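Local coordinates for Rd1NTF2_04 (Synthetic construct, PDB 6W3G), which is a computationally designed NTF2-like protein, probably made as a scaffold whose curved sheet and helices enclose a pocket, at residues Q52-D55 / W56-L60. Sequence-based numbering, arbitrary orientation.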
ATOM      1  N   GLN A  52       9.941  -8.062   0.169  1.00 26.76           N
ATOM      2  CA  GLN A  52      10.129  -7.111   1.255  1.00 27.21           C
ATOM      3  C   GLN A  52       8.873  -6.296   1.508  1.00 25.51           C
ATOM      4  O   GLN A  52       8.570  -5.960   2.655  1.00 26.13           O
ATOM      5  CB  GLN A  52      11.311  -6.190   0.961  1.00 28.36           C
ATOM      6  CG  GLN A  52      12.648  -6.909   1.056  1.00 27.44           C
ATOM      7  CD  GLN A  52      13.851  -5.981   0.905  1.00 27.05           C
ATOM      8  OE1 GLN A  52      13.717  -4.757   0.968  1.00 24.81           O
ATOM      9  NE2 GLN A  52      15.027  -6.559   0.736  1.00 28.94           N
ATOM     10  N   ALA A  53       8.126  -5.964   0.447  1.00 24.59           N
ATOM     11  CA  ALA A  53       6.881  -5.219   0.628  1.00 23.02           C
ATOM     12  C   ALA A  53       5.852  -6.047   1.386  1.00 22.86           C
ATOM     13  O   ALA A  53       5.156  -5.532   2.268  1.00 26.36           O
ATOM     14  CB  ALA A  53       6.339  -4.775  -0.734  1.00 25.50           C
ATOM     15  N   VAL A  54       5.777  -7.347   1.085  1.00 23.96           N
ATOM     16  CA  VAL A  54       4.853  -8.238   1.789  1.00 25.68           C
ATOM     17  C   VAL A  54       5.255  -8.389   3.247  1.00 25.90           C
ATOM     18  O   VAL A  54       4.409  -8.333   4.150  1.00 26.49           O
ATOM     19  CB  VAL A  54       4.803  -9.600   1.070  1.00 31.21           C
ATOM     20  CG1 VAL A  54       4.280 -10.683   1.987  1.00 36.67           C
ATOM     21  CG2 VAL A  54       3.944  -9.485  -0.163  1.00 31.85           C
ATOM     22  N   ASP A  55       6.554  -8.560   3.507  1.00 28.42           N
ATOM     23  CA  ASP A  55       7.030  -8.703   4.878  1.00 32.70           C
ATOM     24  C   ASP A  55       6.728  -7.450   5.686  1.00 32.15           C
ATOM     25  O   ASP A  55       6.391  -7.527   6.874  1.00 33.69           O
ATOM     26  CB  ASP A  55       8.532  -8.987   4.887  1.00 39.22           C
ATOM     27  CG  ASP A  55       8.867 -10.390   4.420  1.00 48.62           C
ATOM     28  OD1 ASP A  55       7.933 -11.161   4.103  1.00 51.13           O
ATOM     29  OD2 ASP A  55      10.070 -10.725   4.371  1.00 54.87           O
ATOM     30  N   TRP A  56       6.866  -6.283   5.060  1.00 27.60           N
ATOM     31  CA  TRP A  56       6.548  -5.034   5.733  1.00 28.40           C
ATOM     32  C   TRP A  56       5.086  -5.018   6.152  1.00 28.88           C
ATOM     33  O   TRP A  56       4.759  -4.696   7.301  1.00 27.89           O
ATOM     34  CB  TRP A  56       6.876  -3.857   4.813  1.00 29.39           C
ATOM     35  CG  TRP A  56       6.299  -2.567   5.277  1.00 32.60           C
ATOM     36  CD1 TRP A  56       6.639  -1.878   6.400  1.00 40.35           C
ATOM     37  CD2 TRP A  56       5.271  -1.810   4.633  1.00 29.39           C
ATOM     38  NE1 TRP A  56       5.881  -0.736   6.499  1.00 36.26           N
ATOM     39  CE2 TRP A  56       5.039  -0.668   5.424  1.00 31.49           C
ATOM     40  CE3 TRP A  56       4.529  -1.984   3.458  1.00 28.64           C
ATOM     41  CZ2 TRP A  56       4.089   0.293   5.082  1.00 31.82           C
ATOM     42  CZ3 TRP A  56       3.587  -1.028   3.121  1.00 34.67           C
ATOM     43  CH2 TRP A  56       3.372   0.093   3.931  1.00 34.35           C
ATOM     44  N   ILE A  57       4.191  -5.415   5.244  1.00 26.64           N
ATOM     45  CA  ILE A  57       2.766  -5.427   5.563  1.00 22.99           C
ATOM     46  C   ILE A  57       2.482  -6.426   6.677  1.00 23.76           C
ATOM     47  O   ILE A  57       1.729  -6.137   7.615  1.00 26.65           O
ATOM     48  CB  ILE A  57       1.945  -5.750   4.298  1.00 24.11           C
ATOM     49  CG1 ILE A  57       2.130  -4.654   3.257  1.00 24.81           C
ATOM     50  CG2 ILE A  57       0.469  -5.926   4.638  1.00 27.40           C
ATOM     51  CD1 ILE A  57       1.518  -4.991   1.909  1.00 28.12           C
ATOM     52  N   ARG A  58       3.082  -7.614   6.601  1.00 25.29           N
ATOM     53  CA  ARG A  58       2.810  -8.646   7.596  1.00 27.40           C
ATOM     54  C   ARG A  58       3.279  -8.228   8.986  1.00 29.42           C
ATOM     55  O   ARG A  58       2.622  -8.536   9.985  1.00 27.91           O
ATOM     56  CB  ARG A  58       3.464  -9.962   7.170  1.00 33.40           C
ATOM     57  CG  ARG A  58       2.959 -10.481   5.836  1.00 53.42           C
ATOM     58  CD  ARG A  58       2.740 -11.989   5.846  1.00 79.61           C
ATOM     59  NE  ARG A  58       1.905 -12.417   4.723  1.00 99.19           N
ATOM     60  CZ  ARG A  58       2.355 -12.979   3.601  1.00110.79           C
ATOM     61  NH1 ARG A  58       1.495 -13.321   2.650  1.00111.59           N
ATOM     62  NH2 ARG A  58       3.650 -13.211   3.424  1.00116.44           N
ATOM     63  N   HIS A  59       4.404  -7.514   9.075  1.00 33.10           N
ATOM     64  CA  HIS A  59       4.840  -7.002  10.369  1.00 39.39           C
ATOM     65  C   HIS A  59       3.797  -6.067  10.974  1.00 32.64           C
ATOM     66  O   HIS A  59       3.519  -6.131  12.177  1.00 34.45           O
ATOM     67  CB  HIS A  59       6.181  -6.279  10.238  1.00 55.17           C
ATOM     68  CG  HIS A  59       6.448  -5.302  11.343  1.00 75.51           C
ATOM     69  ND1 HIS A  59       6.008  -3.995  11.303  1.00 79.49           N
ATOM     70  CD2 HIS A  59       7.096  -5.443  12.524  1.00 81.58           C
ATOM     71  CE1 HIS A  59       6.378  -3.373  12.407  1.00 81.51           C
ATOM     72  NE2 HIS A  59       7.041  -4.228  13.165  1.00 81.06           N
ATOM     73  N   LEU A  60       3.224  -5.174  10.161  1.00 29.93           N
ATOM     74  CA  LEU A  60       2.171  -4.287  10.657  1.00 28.46           C
ATOM     75  C   LEU A  60       0.976  -5.082  11.149  1.00 27.82           C
ATOM     76  O   LEU A  60       0.441  -4.828  12.242  1.00 26.24           O
ATOM     77  CB  LEU A  60       1.729  -3.331   9.547  1.00 28.80           C
ATOM     78  CG  LEU A  60       2.815  -2.400   9.022  1.00 37.39           C
ATOM     79  CD1 LEU A  60       2.323  -1.683   7.774  1.00 45.81           C
ATOM     80  CD2 LEU A  60       3.206  -1.409  10.106  1.00 39.55           C
TER
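Gln52 O accepts a hydrogen bond from Trp56 N at 3.0 Å, and three more i to i+4 bonds follow it along one unbroken alpha-helix. Ala53 O takes Ile57 N, Val54 O takes Arg58 N at 2.9 Å, and Asp55 O takes His59 N. The Arg58 bond is the shortest of the four, with a C=O...N angle of 161°.

Val54 and Arg58, one turn apart, run side by side and point the same way. Arg58 is poorly ordered; as modelled, its chain bends at chi2 and the guanidinium has Val54 CG1 over one face, near the rim. Val54 CG1 and Arg58 NH2 are placed 3.0 Å apart, a doubtful value given that disorder. Arg58 NH1 is hydrogen-bonded to Ser27. On the buried side, Ile57 CG1 lies 3.3 Å from Ala53 O. The Trp56 ring has the same carbonyl oxygen at its edge, near the ring plane, with CE3 3.8 Å away. Leu60 CD1 rests over one face of the indole, toward its rim.

Helix 50-63 packs by this buried side on the curved sheet of the NTF2-like fold: Ala53 and Trp56 touch Val40 of strand 38-42, and Trp56 also meets the ring of Tyr47. Ala53 and Ile57 reach Phe34, while Val54 packs against Ala30 of helix 27-33.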